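Local coordinates for protein spore cortex-lytic enzyme (Bacillus cereus ATCC 14579, PDB 6TCI) that is a probable N-acetylmuramyl-L-alanine amidase thought to be needed for spore cortex hydrolysis during germination, here its N-terminal, putative peptidoglycan-binding domain, at residues A[20-25]-A[67-72]. Numbering follows the deposited sequence.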
loop_
_atom_site.group_PDB
_atom_site.type_symbol
_atom_site.label_atom_id
_atom_site.label_comp_id
_atom_site.label_asym_id
_atom_site.label_seq_id
_atom_site.Cartn_x
_atom_site.Cartn_y
_atom_site.Cartn_z
ATOM N N GLN A 20 -2.749 3.830 -1.553
ATOM C CA GLN A 20 -2.054 4.577 -2.596
ATOM C C GLN A 20 -1.587 5.929 -2.083
ATOM O O GLN A 20 -0.483 6.372 -2.408
ATOM C CB GLN A 20 -2.963 4.766 -3.812
ATOM C CG GLN A 20 -3.224 3.482 -4.582
ATOM C CD GLN A 20 -4.266 3.672 -5.663
ATOM O OE1 GLN A 20 -5.093 4.588 -5.588
ATOM N NE2 GLN A 20 -4.245 2.802 -6.673
ATOM N N SER A 21 -2.413 6.592 -1.271
ATOM C CA SER A 21 -2.054 7.914 -0.763
ATOM C C SER A 21 -0.874 7.842 0.201
ATOM O O SER A 21 0.031 8.693 0.153
ATOM C CB SER A 21 -3.261 8.550 -0.071
ATOM O OG SER A 21 -4.341 8.725 -0.985
ATOM N N ARG A 22 -0.880 6.860 1.109
ATOM C CA ARG A 22 0.259 6.723 2.016
ATOM C C ARG A 22 1.527 6.365 1.252
ATOM O O ARG A 22 2.604 6.905 1.536
ATOM C CB ARG A 22 -0.037 5.684 3.095
ATOM C CG ARG A 22 -1.027 6.169 4.144
ATOM C CD ARG A 22 -1.194 5.156 5.267
ATOM N NE ARG A 22 -2.239 5.521 6.226
ATOM C CZ ARG A 22 -2.048 6.287 7.296
ATOM N NH1 ARG A 22 -0.846 6.799 7.564
ATOM N NH2 ARG A 22 -3.064 6.537 8.113
ATOM N N LEU A 23 1.421 5.463 0.270
ATOM C CA LEU A 23 2.591 5.116 -0.530
ATOM C C LEU A 23 3.087 6.318 -1.324
ATOM O O LEU A 23 4.291 6.467 -1.541
ATOM C CB LEU A 23 2.279 3.945 -1.462
ATOM C CG LEU A 23 2.096 2.571 -0.815
ATOM C CD1 LEU A 23 1.560 1.577 -1.825
ATOM C CD2 LEU A 23 3.407 2.069 -0.250
ATOM N N LYS A 24 2.173 7.176 -1.785
ATOM C CA LYS A 24 2.593 8.378 -2.496
ATOM C C LYS A 24 3.322 9.334 -1.562
ATOM O O LYS A 24 4.378 9.874 -1.914
ATOM C CB LYS A 24 1.385 9.060 -3.136
ATOM C CG LYS A 24 1.717 10.392 -3.795
ATOM C CD LYS A 24 0.518 10.944 -4.543
ATOM C CE LYS A 24 0.210 10.115 -5.773
ATOM N NZ LYS A 24 1.333 10.162 -6.752
ATOM N N TYR A 25 2.779 9.536 -0.357
ATOM C CA TYR A 25 3.411 10.421 0.617
ATOM C C TYR A 25 4.822 9.962 0.948
ATOM O O TYR A 25 5.711 10.790 1.186
ATOM C CB TYR A 25 2.548 10.462 1.880
ATOM C CG TYR A 25 2.898 11.571 2.848
ATOM C CD1 TYR A 25 2.499 12.878 2.610
ATOM C CD2 TYR A 25 3.617 11.305 4.008
ATOM C CE1 TYR A 25 2.802 13.885 3.493
ATOM C CE2 TYR A 25 3.934 12.315 4.898
ATOM C CZ TYR A 25 3.519 13.604 4.634
ATOM O OH TYR A 25 3.823 14.625 5.507
ATOM N N MET A 67 3.127 -1.000 9.432
ATOM C CA MET A 67 4.375 -0.348 9.057
ATOM C C MET A 67 4.119 0.901 8.222
ATOM O O MET A 67 4.801 1.916 8.391
ATOM C CB MET A 67 5.260 -1.334 8.296
ATOM C CG MET A 67 6.629 -0.789 7.936
ATOM S SD MET A 67 7.751 -0.729 9.346
ATOM C CE MET A 67 8.022 -2.473 9.632
ATOM N N LEU A 68 3.142 0.843 7.319
ATOM C CA LEU A 68 2.851 1.990 6.469
ATOM C C LEU A 68 2.307 3.158 7.287
ATOM O O LEU A 68 2.665 4.318 7.042
ATOM C CB LEU A 68 1.891 1.571 5.355
ATOM C CG LEU A 68 1.629 2.623 4.281
ATOM C CD1 LEU A 68 2.941 3.125 3.673
ATOM C CD2 LEU A 68 0.696 2.062 3.213
ATOM N N VAL A 69 1.464 2.867 8.283
ATOM C CA VAL A 69 0.979 3.905 9.186
ATOM C C VAL A 69 2.129 4.494 10.001
ATOM O O VAL A 69 2.234 5.717 10.157
ATOM C CB VAL A 69 -0.147 3.341 10.073
ATOM C CG1 VAL A 69 -0.511 4.321 11.148
ATOM C CG2 VAL A 69 -1.369 2.992 9.217
ATOM N N LYS A 70 3.008 3.642 10.528
ATOM C CA LYS A 70 4.153 4.134 11.290
ATOM C C LYS A 70 5.073 4.986 10.422
ATOM O O LYS A 70 5.576 6.025 10.865
ATOM C CB LYS A 70 4.910 2.949 11.893
ATOM C CG LYS A 70 6.104 3.328 12.767
ATOM C CD LYS A 70 6.794 2.083 13.319
ATOM C CE LYS A 70 7.995 2.439 14.177
ATOM N N ALA A 71 5.277 4.581 9.166
ATOM C CA ALA A 71 6.176 5.294 8.267
ATOM C C ALA A 71 5.619 6.634 7.798
ATOM O O ALA A 71 6.395 7.477 7.336
ATOM C CB ALA A 71 6.479 4.430 7.044
ATOM N N THR A 72 4.302 6.842 7.876
ATOM C CA THR A 72 3.662 8.095 7.482
ATOM C C THR A 72 3.348 8.992 8.670
ATOM O O THR A 72 2.382 9.761 8.625
ATOM C CB THR A 72 2.380 7.845 6.684
ATOM O OG1 THR A 72 1.706 6.696 7.192
ATOM C CG2 THR A 72 2.652 7.656 5.211
HETATM O O HOH W 1 0.327 7.920 9.984
#
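The guanidinium of R22 has V69 on one face and T72 at its edge: CG2 of V69 sits 3.9 Å above the plane, over the centre of the group, whereas OG1 of T72 lies close to that plane. R22 NH1 donates to T72 OG1 at 2.6 Å, a short bond but a bent one (132° at the hydrogen). The Y25 ring meets CG2 of T72 obliquely through its CD2, at 4.0 Å. The same OG1, an acceptor from R22, in turn donates to L68 O, 2.6 Å away, from a position a little off the carbonyl plane, so one hydroxyl joins the arginine to the last turn of helix 62-71. The chi1 of T72, 36°, sets OG1 between the backbone N and the carbonyl carbon, from where it reaches the carbonyl four residues back. A water accepts from R22 NH1 and donates to V69 O, adding a second link to the helix end, while E18 forms a salt bridge with R22 NE. Nearer the R22 backbone, CB packs on L68 CG at 3.7 Å, and CD2 of L23 meets CD1 of L68; F48 of helix 39-51 touches both leucines. With segment axes 10.0 Å apart and inclined at 46°, the contact joins the first and last helices of the three-helix fold, consistent with a PGBD-type peptidoglycan-binding domain, through a small apolar patch of L23 and L68 against F48, edged by an arginine tied to the end of helix 62-71 through the T72 hydroxyl and a water.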